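Local coordinates for protein cytochrome P450 (Picrophilus torridus, PDB 2RFB) that probably works as a heme-dependent monooxygenase, binding an iron protoporphyrin and inserting one atom of molecular oxygen into its substrate, at residues 319-324 against 335-340; 56-61 against 171-176; 7-10 against 15-18; 215-220 against 277-282. All blocks are in the same frame, centred on the assembly; numbering follows the deposited sequence.

Interaction 1 (319-324 against 335-340); sequences IKIDYK and LGYDKL
Y337 and Y323 reach each other with their hydroxyls, the two side chains crossing at roughly a right angle. Y337 OH donates to Y323 OH over 2.8 Å, and Y323 OH lies at the edge of the Y337 ring, in its plane. I321 arrives from the opposite direction to Y337: its CG1 branch stands beside the backbone N (chi1 -76°) and extends to bring CD1 to 3.6 Å from Y337 CZ. The other branch of I321, CG2, lies 3.4 Å above one face of the Y323 ring, toward its rim, so that one isoleucine touches both tyrosines. L340 completes the group, with CD1 over a face of the Y337 ring and CD2 at 4.3 Å from I321 CG1. A phenylalanine in place of Y337 would probably keep much of the ring packing but leave Y323 OH without the hydroxyl that now donates to it. Within 319-324, D322 OD1 accepts from the backbone N of K324, an Asx turn. Y337 and L340 rest on I95 of helix 94-99 and on R202 and I201 of helix 175-206, while D338 and K339 form a classic beta bulge against R327 of strand 327-328.

Interaction 2 (56-61 against 171-176); sequences KEFRDI and RKLTMD. With HEM (protoporphyrin IX containing Fe), chain G.
The heme-propionate side of the P450 fold is where F58 and I61 meet R171 and L173. Helix 52-66 corresponds to the C helix of P450s and carries the HxxxR pair H55 and R59; 171-176 runs into the start of helix 175-206, the long helix that crosses the P450 fold beside the heme. I61 and L173 reach toward each other tip to tip, I61 CD1 standing 3.8 Å from L173 CD2 and only slightly farther from the other methyl, CD1. F58 adds a looser contact, its CE2 at 4.4 Å from L173 CD1, and its CZ comes within 4.2 Å of R171 NH1. The guanidinium of R171 approaches that ring obliquely and has its salt bridge with E177. R59 leaves the helix in another direction. With CG anti to the backbone N (chi1 -174°) and an extended chain, it carries NH1 to 2.8 Å from heme O2D, which lies at the edge of the guanidinium, in its plane. The same NH1 also donates to M294 O, next to the iron ligand C295, while H293 and R238 bind the heme as well. A leucine in place of R59 would probably leave O2D of that propionate without this positive partner and M294 O without this donor. Spanning one turn of the same helix, K56 NZ meets the syn lone pair of D60 OD1 at 3.1 Å, a salt bridge.

Interaction 3 (7-10 against 15-18); sequences VHYD and VYKY
V7 and Y9 on one strand of an N-terminal beta hairpin come up against Y16, just past the end of the other. The apolar part is one light contact: V7 CG2 meets Y16 CE1 at 4.2 Å, near the plane of the Y16 ring and so at its edge. The same methyl lies at the edge of the Y9 ring, in plane, which places V7 between the two tyrosines. The polar part across the contact is an approach without a bond. Y9 OH and Y16 OH are 4.1 Å apart, too long for a direct hydrogen bond, and the side chains cross at about a right angle. Y9 points this way because CG sits between its own backbone N and carbonyl carbon (chi1 73°). Its carbonyl, Y9 O, accepts from H14 NE2. Aromatic contacts add more: Y9 stacks on H14, while Y16 meets Y260 with planes about 30° apart. Charge enters next door, where K17 NZ pairs with D5. As for the fold, strand 7-9 is an outer strand, bound antiparallel to 12-15, which in turn runs parallel to 256-259; V15 bonds to I258 and Y260, and Y16 leads on to helix 18-26 while leaning on S263 of helix 261-264.

Interaction 4 (215-220 against 277-282); sequences LKNRSG and FKIGRR
The backbones come closest at G220 and I279, whose CA atoms stand 5.4 Å apart; three residues before G220, N217 leaves helical angles to separate helix 211-216 from helix 218-228 and sits at the N-cap position of the second. I279 carries the contact. Its branch methyl is anti to the backbone N, and I279 CG2 lies 3.9 Å from G220 C, resting on the bare backbone of the first turn. A CB on G220 would fall 2.8 Å from that methyl, a clash, so the close approach suits a glycine. The side chains of N217 and I279 slide past each other in opposite directions, I279 also leaning on I210. Beside this apolar touch, one water joins the two segments: it donates to G220 O at 2.7 Å and accepts from G280 N at 3.0 Å. G280 has a positive phi (91°), which favours glycine too. Helix 218-228 holds the ExxR pair of P450s, E224 and R227, and the chain past I279 brings in R281, whose NE forms a salt bridge with E224 OE2; K278 N bonds to the same oxygen. This is consistent with the E-R-R triad of the family. The contact is thus a methyl on glycine backbone plus a water bridge, with charged pairing left to neighbouring residues, which implies that shape rather than charge governs the fit here.

In the fold
Interactions 1 and 2 are largely buried, and interactions 3 and 4 lie at the surface. The first two share helix 175-206: interaction 2 involves the approach to its start, interaction 1 packs near its far end, and they lie on opposite sides of the chain's centre, about 40 Å apart between centres. Interaction 4 follows close after that helix in the chain. Interactions 3 and 4 have the nearest atoms of any pair, about 8 Å apart, yet do not touch. Of the four, interaction 2 alone holds a heme-binding residue, R59. The chemistry follows: a hydroxyl bond amid apolar groups in 1, aliphatic tips beside an arginine-propionate bond in 2, a sparse tyrosine edge in 3, a water bridge in 4.

Interaction 1 (319-324 against 335-340)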
# COMPACT_ATOMS: atom_id res chain seq x y z
N ILE A 319 -15.02 17.76 11.64
CA ILE A 319 -14.05 16.68 11.79
C ILE A 319 -12.88 17.11 12.70
O ILE A 319 -11.94 17.70 12.23
CB ILE A 319 -13.57 16.19 10.36
CG1 ILE A 319 -14.77 15.59 9.63
CG2 ILE A 319 -12.35 15.21 10.42
CD1 ILE A 319 -14.44 14.87 8.37
N LYS A 320 -12.98 16.85 14.00
CA LYS A 320 -11.88 17.00 14.98
C LYS A 320 -11.47 15.63 15.47
O LYS A 320 -12.31 14.82 15.88
CB LYS A 320 -12.30 17.80 16.22
CG LYS A 320 -13.02 19.12 16.01
CD LYS A 320 -13.79 19.54 17.27
CE LYS A 320 -14.90 20.60 16.94
NZ LYS A 320 -15.86 20.17 15.82
N ILE A 321 -10.18 15.35 15.46
CA ILE A 321 -9.70 14.08 15.97
C ILE A 321 -9.64 14.17 17.47
O ILE A 321 -9.12 15.11 18.00
CB ILE A 321 -8.33 13.75 15.42
CG1 ILE A 321 -8.43 13.29 13.96
CG2 ILE A 321 -7.63 12.71 16.34
CD1 ILE A 321 -7.06 12.99 13.24
N ASP A 322 -10.19 13.19 18.18
CA ASP A 322 -10.06 13.22 19.64
C ASP A 322 -8.75 12.60 20.09
O ASP A 322 -8.63 11.40 20.15
CB ASP A 322 -11.22 12.50 20.32
CG ASP A 322 -11.12 12.56 21.83
OD1 ASP A 322 -10.04 12.89 22.38
OD2 ASP A 322 -12.14 12.28 22.48
N TYR A 323 -7.80 13.44 20.48
CA TYR A 323 -6.46 12.95 20.79
C TYR A 323 -6.26 12.34 22.17
O TYR A 323 -5.16 11.85 22.47
CB TYR A 323 -5.42 14.07 20.54
CG TYR A 323 -4.99 14.04 19.10
CD1 TYR A 323 -5.42 15.00 18.20
CD2 TYR A 323 -4.22 12.98 18.62
CE1 TYR A 323 -5.05 14.93 16.88
CE2 TYR A 323 -3.84 12.92 17.30
CZ TYR A 323 -4.27 13.89 16.45
OH TYR A 323 -3.90 13.82 15.14
N LYS A 324 -7.29 12.40 23.02
CA LYS A 324 -7.27 11.74 24.31
C LYS A 324 -7.63 10.25 24.18
O LYS A 324 -7.62 9.52 25.18
CB LYS A 324 -8.23 12.44 25.28
CG LYS A 324 -7.67 13.71 25.87
CD LYS A 324 -8.75 14.52 26.57
CE LYS A 324 -8.18 15.81 27.20
NZ LYS A 324 -7.97 16.82 26.14
N LEU A 335 3.07 5.19 8.46
CA LEU A 335 2.52 6.32 9.16
C LEU A 335 0.99 6.28 9.14
O LEU A 335 0.35 6.33 8.07
CB LEU A 335 3.06 7.62 8.55
CG LEU A 335 2.45 8.95 9.05
CD1 LEU A 335 2.68 9.17 10.55
CD2 LEU A 335 2.96 10.15 8.25
N GLY A 336 0.38 6.21 10.32
CA GLY A 336 -1.05 6.05 10.39
C GLY A 336 -1.49 5.92 11.82
O GLY A 336 -0.65 5.94 12.76
N TYR A 337 -2.79 5.78 12.00
CA TYR A 337 -3.36 5.74 13.34
C TYR A 337 -3.51 4.30 13.78
O TYR A 337 -3.76 3.41 12.98
CB TYR A 337 -4.74 6.42 13.37
CG TYR A 337 -4.60 7.90 13.29
CD1 TYR A 337 -4.33 8.53 12.07
CD2 TYR A 337 -4.66 8.67 14.45
CE1 TYR A 337 -4.17 9.89 11.99
CE2 TYR A 337 -4.53 10.05 14.38
CZ TYR A 337 -4.28 10.64 13.13
OH TYR A 337 -4.08 12.00 13.05
N ASP A 338 -3.33 4.07 15.07
CA ASP A 338 -3.58 2.79 15.61
C ASP A 338 -5.09 2.71 15.80
O ASP A 338 -5.72 1.75 15.36
CB ASP A 338 -2.85 2.65 16.93
CG ASP A 338 -3.20 1.36 17.67
OD1 ASP A 338 -3.53 0.35 17.04
OD2 ASP A 338 -3.09 1.36 18.90
N LYS A 339 -5.65 3.76 16.43
CA LYS A 339 -7.06 3.95 16.62
C LYS A 339 -7.36 5.42 16.37
O LYS A 339 -6.53 6.31 16.70
CB LYS A 339 -7.43 3.64 18.07
CG LYS A 339 -7.45 2.21 18.48
CD LYS A 339 -7.52 2.17 19.96
CE LYS A 339 -7.03 0.86 20.53
NZ LYS A 339 -8.09 -0.18 20.38
N LEU A 340 -8.56 5.69 15.85
CA LEU A 340 -8.94 7.06 15.52
C LEU A 340 -10.38 7.33 15.95
O LEU A 340 -11.32 6.68 15.46
CB LEU A 340 -8.76 7.33 14.04
CG LEU A 340 -8.75 8.80 13.55
CD1 LEU A 340 -8.24 8.91 12.11
CD2 LEU A 340 -10.15 9.41 13.60

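Interaction 2 (56-61 against 171-176)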
# COMPACT_ATOMS: atom_id res chain seq x y z
N LYS A 56 8.93 -9.44 -14.11
CA LYS A 56 7.98 -8.90 -15.09
C LYS A 56 7.02 -10.00 -15.50
O LYS A 56 5.81 -9.77 -15.67
CB LYS A 56 8.75 -8.40 -16.33
CG LYS A 56 7.91 -7.67 -17.38
CD LYS A 56 8.71 -7.44 -18.67
CE LYS A 56 7.86 -6.83 -19.77
NZ LYS A 56 7.01 -7.85 -20.48
N GLU A 57 7.58 -11.20 -15.63
CA GLU A 57 6.81 -12.39 -15.90
C GLU A 57 5.73 -12.53 -14.84
O GLU A 57 4.57 -12.69 -15.17
CB GLU A 57 7.70 -13.64 -15.97
CG GLU A 57 8.70 -13.63 -17.11
CD GLU A 57 9.52 -14.92 -17.24
OE1 GLU A 57 9.03 -15.98 -16.76
OE2 GLU A 57 10.63 -14.89 -17.84
N PHE A 58 6.12 -12.43 -13.58
CA PHE A 58 5.14 -12.50 -12.49
C PHE A 58 4.16 -11.33 -12.51
O PHE A 58 2.98 -11.55 -12.52
CB PHE A 58 5.84 -12.59 -11.13
CG PHE A 58 6.25 -13.98 -10.77
CD1 PHE A 58 7.48 -14.50 -11.21
CD2 PHE A 58 5.44 -14.78 -9.99
CE1 PHE A 58 7.87 -15.80 -10.88
CE2 PHE A 58 5.83 -16.09 -9.66
CZ PHE A 58 7.04 -16.60 -10.10
N ARG A 59 4.65 -10.10 -12.54
CA ARG A 59 3.71 -8.95 -12.51
C ARG A 59 2.69 -8.91 -13.68
O ARG A 59 1.55 -8.49 -13.47
CB ARG A 59 4.48 -7.63 -12.33
CG ARG A 59 3.62 -6.40 -12.15
CD ARG A 59 4.50 -5.15 -12.09
NE ARG A 59 3.76 -3.89 -12.16
CZ ARG A 59 3.86 -2.89 -11.29
NH1 ARG A 59 4.67 -2.95 -10.23
NH2 ARG A 59 3.14 -1.79 -11.48
N ASP A 60 3.07 -9.36 -14.88
CA ASP A 60 2.17 -9.33 -16.07
C ASP A 60 0.87 -10.17 -15.91
O ASP A 60 -0.18 -9.85 -16.47
CB ASP A 60 2.89 -9.78 -17.37
CG ASP A 60 3.91 -8.73 -17.91
OD1 ASP A 60 4.74 -9.11 -18.77
OD2 ASP A 60 3.88 -7.54 -17.52
N ILE A 61 0.97 -11.26 -15.15
CA ILE A 61 -0.17 -12.11 -14.88
C ILE A 61 -1.34 -11.27 -14.37
O ILE A 61 -2.46 -11.51 -14.78
CB ILE A 61 0.21 -13.23 -13.89
CG1 ILE A 61 1.31 -14.12 -14.50
CG2 ILE A 61 -1.04 -14.01 -13.40
CD1 ILE A 61 2.05 -15.02 -13.49
N ARG A 171 6.81 -22.29 -18.40
CA ARG A 171 6.68 -22.83 -17.03
C ARG A 171 5.39 -22.44 -16.33
O ARG A 171 5.04 -21.26 -16.27
CB ARG A 171 7.85 -22.34 -16.18
CG ARG A 171 7.96 -22.99 -14.84
CD ARG A 171 8.67 -22.06 -13.89
NE ARG A 171 8.29 -22.41 -12.53
CZ ARG A 171 8.20 -21.56 -11.51
NH1 ARG A 171 8.47 -20.26 -11.67
NH2 ARG A 171 7.84 -22.02 -10.33
N LYS A 172 4.71 -23.45 -15.78
CA LYS A 172 3.48 -23.29 -14.99
C LYS A 172 3.77 -22.67 -13.63
O LYS A 172 4.84 -22.87 -13.06
CB LYS A 172 2.84 -24.65 -14.71
CG LYS A 172 2.39 -25.46 -15.93
CD LYS A 172 1.41 -26.54 -15.47
CE LYS A 172 0.47 -27.03 -16.59
NZ LYS A 172 -0.84 -27.49 -16.04
N LEU A 173 2.80 -21.92 -13.09
CA LEU A 173 2.92 -21.44 -11.72
C LEU A 173 2.71 -22.56 -10.70
O LEU A 173 1.76 -23.34 -10.78
CB LEU A 173 1.96 -20.28 -11.43
CG LEU A 173 2.62 -18.91 -11.22
CD1 LEU A 173 3.49 -18.54 -12.40
CD2 LEU A 173 1.57 -17.85 -11.00
N THR A 174 3.64 -22.61 -9.75
CA THR A 174 3.53 -23.41 -8.54
C THR A 174 2.31 -22.99 -7.67
O THR A 174 1.80 -21.88 -7.77
CB THR A 174 4.91 -23.35 -7.82
OG1 THR A 174 5.63 -24.56 -8.06
CG2 THR A 174 4.82 -23.08 -6.33
N MET A 175 1.84 -23.90 -6.83
CA MET A 175 0.73 -23.62 -5.95
C MET A 175 1.20 -22.74 -4.78
O MET A 175 0.42 -21.96 -4.26
CB MET A 175 0.06 -24.92 -5.48
CG MET A 175 -1.19 -24.79 -4.61
SD MET A 175 -2.40 -23.49 -5.04
CE MET A 175 -3.35 -24.33 -6.30
N ASP A 176 2.47 -22.85 -4.40
CA ASP A 176 3.04 -21.95 -3.40
C ASP A 176 3.19 -20.54 -3.97
O ASP A 176 3.19 -19.54 -3.23
CB ASP A 176 4.39 -22.46 -2.86
CG ASP A 176 4.94 -21.55 -1.74
OD1 ASP A 176 4.25 -21.37 -0.69
OD2 ASP A 176 6.05 -21.00 -1.90
CHA HEM G . 4.38 -2.06 -4.36
CHB HEM G . 3.18 1.82 -1.57
CHC HEM G . -1.54 0.34 -1.91
CHD HEM G . -0.28 -3.87 -4.05
C1A HEM G . 4.44 -0.87 -3.61
C2A HEM G . 5.62 -0.07 -3.40
C3A HEM G . 5.26 0.99 -2.62
C4A HEM G . 3.86 0.87 -2.38
CMA HEM G . 6.08 2.24 -2.02
CAA HEM G . 7.04 -0.41 -3.98
CBA HEM G . 7.88 -1.29 -3.01
CGA HEM G . 9.23 -1.40 -3.68
O1A HEM G . 9.54 -0.63 -4.66
O2A HEM G . 10.00 -2.26 -3.21
C1B HEM G . 1.78 1.77 -1.44
C2B HEM G . 0.92 2.79 -0.89
C3B HEM G . -0.36 2.29 -1.02
C4B HEM G . -0.30 1.02 -1.63
CMB HEM G . 1.49 4.16 -0.30
CAB HEM G . -1.86 2.73 -0.66
CBB HEM G . -2.26 4.08 -0.44
C1C HEM G . -1.73 -0.91 -2.60
C2C HEM G . -2.93 -1.68 -3.00
C3C HEM G . -2.50 -2.84 -3.57
C4C HEM G . -1.09 -2.86 -3.53
CMC HEM G . -4.49 -1.38 -2.85
CAC HEM G . -3.38 -3.98 -4.21
CBC HEM G . -3.26 -5.27 -3.84
C1D HEM G . 1.12 -3.75 -4.34
C2D HEM G . 1.93 -4.74 -5.00
C3D HEM G . 3.35 -4.14 -5.04
C4D HEM G . 3.24 -2.87 -4.45
CMD HEM G . 1.53 -6.15 -5.52
CAD HEM G . 4.71 -4.68 -5.60
CBD HEM G . 4.75 -4.37 -7.11
CGD HEM G . 6.02 -4.88 -7.71
O1D HEM G . 6.97 -5.20 -6.92
O2D HEM G . 6.10 -4.98 -8.97
NA HEM G . 3.36 -0.26 -2.98
NB HEM G . 0.98 0.69 -1.92
NC HEM G . -0.64 -1.69 -2.98
ND HEM G . 1.94 -2.64 -4.02
FE HEM G . 1.36 -0.94 -3.19

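Interaction 3 (7-10 against 15-18)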
# COMPACT_ATOMS: atom_id res chain seq x y z
N VAL A 7 23.81 8.63 4.15
CA VAL A 7 24.69 8.25 5.24
C VAL A 7 24.68 6.74 5.50
O VAL A 7 23.67 6.04 5.27
CB VAL A 7 24.39 9.02 6.54
CG1 VAL A 7 24.54 10.53 6.33
CG2 VAL A 7 23.01 8.65 7.10
N HIS A 8 25.80 6.26 5.98
CA HIS A 8 25.93 4.85 6.32
C HIS A 8 25.97 4.66 7.83
O HIS A 8 26.91 5.15 8.48
CB HIS A 8 27.23 4.25 5.70
CG HIS A 8 27.25 2.75 5.76
ND1 HIS A 8 27.65 2.05 6.88
CD2 HIS A 8 26.85 1.82 4.85
CE1 HIS A 8 27.52 0.76 6.66
NE2 HIS A 8 27.04 0.59 5.44
N TYR A 9 24.97 3.97 8.37
CA TYR A 9 24.98 3.47 9.75
C TYR A 9 24.00 2.30 9.92
O TYR A 9 23.06 2.15 9.12
CB TYR A 9 24.64 4.59 10.77
CG TYR A 9 23.19 5.04 10.82
CD1 TYR A 9 22.29 4.58 11.81
CD2 TYR A 9 22.70 5.96 9.89
CE1 TYR A 9 20.95 5.03 11.87
CE2 TYR A 9 21.38 6.41 9.93
CZ TYR A 9 20.52 5.95 10.90
OH TYR A 9 19.21 6.42 10.84
N ASP A 10 24.20 1.52 10.99
CA ASP A 10 23.43 0.29 11.25
C ASP A 10 23.40 -0.70 10.07
O ASP A 10 22.34 -1.24 9.75
CB ASP A 10 22.00 0.62 11.70
CG ASP A 10 21.97 1.28 13.07
OD1 ASP A 10 20.87 1.47 13.66
OD2 ASP A 10 23.07 1.60 13.58
N VAL A 15 19.07 6.92 2.42
CA VAL A 15 18.93 7.82 1.25
C VAL A 15 17.68 8.61 1.38
O VAL A 15 16.57 8.06 1.51
CB VAL A 15 18.92 7.01 -0.06
CG1 VAL A 15 18.69 7.91 -1.29
CG2 VAL A 15 20.27 6.26 -0.20
N TYR A 16 17.85 9.93 1.38
CA TYR A 16 16.79 10.85 1.80
C TYR A 16 16.31 11.82 0.75
O TYR A 16 15.15 12.17 0.76
CB TYR A 16 17.31 11.71 2.95
CG TYR A 16 17.68 10.96 4.18
CD1 TYR A 16 19.02 10.76 4.50
CD2 TYR A 16 16.69 10.45 5.04
CE1 TYR A 16 19.36 10.08 5.64
CE2 TYR A 16 17.03 9.75 6.19
CZ TYR A 16 18.37 9.56 6.47
OH TYR A 16 18.77 8.89 7.61
N LYS A 17 17.21 12.32 -0.08
CA LYS A 17 16.92 13.33 -1.07
C LYS A 17 16.11 12.72 -2.15
O LYS A 17 16.34 11.57 -2.52
CB LYS A 17 18.20 13.84 -1.72
CG LYS A 17 19.06 14.74 -0.87
CD LYS A 17 20.16 15.30 -1.75
CE LYS A 17 21.45 14.46 -1.80
NZ LYS A 17 22.59 15.28 -2.41
N TYR A 18 15.16 13.48 -2.67
CA TYR A 18 14.26 13.02 -3.72
C TYR A 18 15.02 12.52 -4.95
O TYR A 18 14.75 11.42 -5.40
CB TYR A 18 13.27 14.11 -4.09
CG TYR A 18 12.22 13.77 -5.15
CD1 TYR A 18 10.88 13.68 -4.81
CD2 TYR A 18 12.58 13.62 -6.50
CE1 TYR A 18 9.91 13.38 -5.78
CE2 TYR A 18 11.63 13.33 -7.48
CZ TYR A 18 10.29 13.23 -7.12
OH TYR A 18 9.34 12.93 -8.10

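Interaction 4 (215-220 against 277-282)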
# COMPACT_ATOMS: atom_id res chain seq x y z
N LEU A 215 -13.46 18.60 -1.84
CA LEU A 215 -14.65 18.11 -2.51
C LEU A 215 -14.61 18.35 -4.01
O LEU A 215 -15.15 17.55 -4.75
CB LEU A 215 -15.95 18.70 -1.92
CG LEU A 215 -16.41 17.95 -0.65
CD1 LEU A 215 -17.54 18.65 0.09
CD2 LEU A 215 -16.76 16.50 -0.97
N LYS A 216 -13.98 19.45 -4.42
CA LYS A 216 -13.95 19.85 -5.80
C LYS A 216 -12.85 19.13 -6.54
O LYS A 216 -12.83 19.15 -7.77
CB LYS A 216 -13.77 21.37 -5.92
CG LYS A 216 -15.04 22.15 -5.64
CD LYS A 216 -14.73 23.61 -5.37
CE LYS A 216 -15.95 24.48 -5.54
NZ LYS A 216 -16.90 24.38 -4.38
N ASN A 217 -11.92 18.53 -5.81
CA ASN A 217 -10.85 17.76 -6.43
C ASN A 217 -10.39 16.67 -5.50
O ASN A 217 -9.35 16.76 -4.89
CB ASN A 217 -9.69 18.67 -6.82
CG ASN A 217 -8.59 17.95 -7.68
OD1 ASN A 217 -7.67 18.64 -8.16
ND2 ASN A 217 -8.67 16.62 -7.89
N ARG A 218 -11.16 15.60 -5.42
CA ARG A 218 -10.80 14.48 -4.56
C ARG A 218 -9.45 13.87 -4.91
O ARG A 218 -8.60 13.71 -4.02
CB ARG A 218 -11.91 13.45 -4.56
CG ARG A 218 -13.10 14.01 -3.80
CD ARG A 218 -14.17 13.00 -3.57
NE ARG A 218 -15.12 13.00 -4.68
CZ ARG A 218 -15.32 11.96 -5.49
NH1 ARG A 218 -14.63 10.81 -5.34
NH2 ARG A 218 -16.20 12.10 -6.47
N SER A 219 -9.25 13.58 -6.20
CA SER A 219 -7.97 13.06 -6.67
C SER A 219 -6.80 13.86 -6.17
O SER A 219 -5.86 13.30 -5.58
CB SER A 219 -7.90 13.03 -8.19
OG SER A 219 -8.76 11.99 -8.64
N GLY A 220 -6.88 15.17 -6.36
CA GLY A 220 -5.84 16.10 -5.96
C GLY A 220 -5.57 16.04 -4.49
O GLY A 220 -4.40 16.05 -4.10
N PHE A 277 0.38 21.80 2.94
CA PHE A 277 -0.54 21.06 2.14
C PHE A 277 -1.14 21.90 1.03
O PHE A 277 -1.96 22.78 1.27
CB PHE A 277 -1.65 20.55 3.04
CG PHE A 277 -2.43 19.43 2.47
CD1 PHE A 277 -2.05 18.11 2.71
CD2 PHE A 277 -3.57 19.70 1.68
CE1 PHE A 277 -2.78 17.07 2.17
CE2 PHE A 277 -4.32 18.65 1.13
CZ PHE A 277 -3.93 17.33 1.39
N LYS A 278 -0.76 21.60 -0.20
CA LYS A 278 -1.27 22.32 -1.36
C LYS A 278 -1.70 21.29 -2.38
O LYS A 278 -0.85 20.52 -2.89
CB LYS A 278 -0.16 23.16 -1.97
CG LYS A 278 0.58 24.11 -1.01
CD LYS A 278 1.05 25.36 -1.81
CE LYS A 278 2.43 25.86 -1.38
NZ LYS A 278 2.80 27.10 -2.14
N ILE A 279 -3.01 21.25 -2.63
CA ILE A 279 -3.58 20.47 -3.72
C ILE A 279 -3.09 21.09 -5.01
O ILE A 279 -3.01 22.31 -5.10
CB ILE A 279 -5.14 20.58 -3.75
CG1 ILE A 279 -5.79 19.94 -2.56
CG2 ILE A 279 -5.72 19.95 -5.00
CD1 ILE A 279 -7.19 20.53 -2.29
N GLY A 280 -2.78 20.25 -6.00
CA GLY A 280 -2.47 20.68 -7.37
C GLY A 280 -1.00 20.93 -7.63
O GLY A 280 -0.67 21.69 -8.53
N ARG A 281 -0.12 20.30 -6.86
CA ARG A 281 1.32 20.34 -7.13
C ARG A 281 1.69 19.57 -8.41
O ARG A 281 1.02 18.60 -8.79
CB ARG A 281 2.12 19.75 -5.97
CG ARG A 281 2.16 20.65 -4.77
CD ARG A 281 2.71 19.86 -3.66
NE ARG A 281 2.67 20.50 -2.35
CZ ARG A 281 3.51 21.47 -1.97
NH1 ARG A 281 4.43 21.93 -2.82
NH2 ARG A 281 3.43 21.97 -0.75
N ARG A 282 2.81 19.99 -9.01
CA ARG A 282 3.20 19.58 -10.37
C ARG A 282 4.08 18.34 -10.39
O ARG A 282 3.99 17.51 -11.31
CB ARG A 282 3.99 20.71 -11.03
CG ARG A 282 3.33 22.08 -10.89
CD ARG A 282 3.76 23.02 -12.04
NE ARG A 282 3.38 22.55 -13.38
CZ ARG A 282 3.65 23.21 -14.51
NH1 ARG A 282 4.31 24.37 -14.46
NH2 ARG A 282 3.26 22.72 -15.69
O HOH W 1 -2.69 17.29 -5.73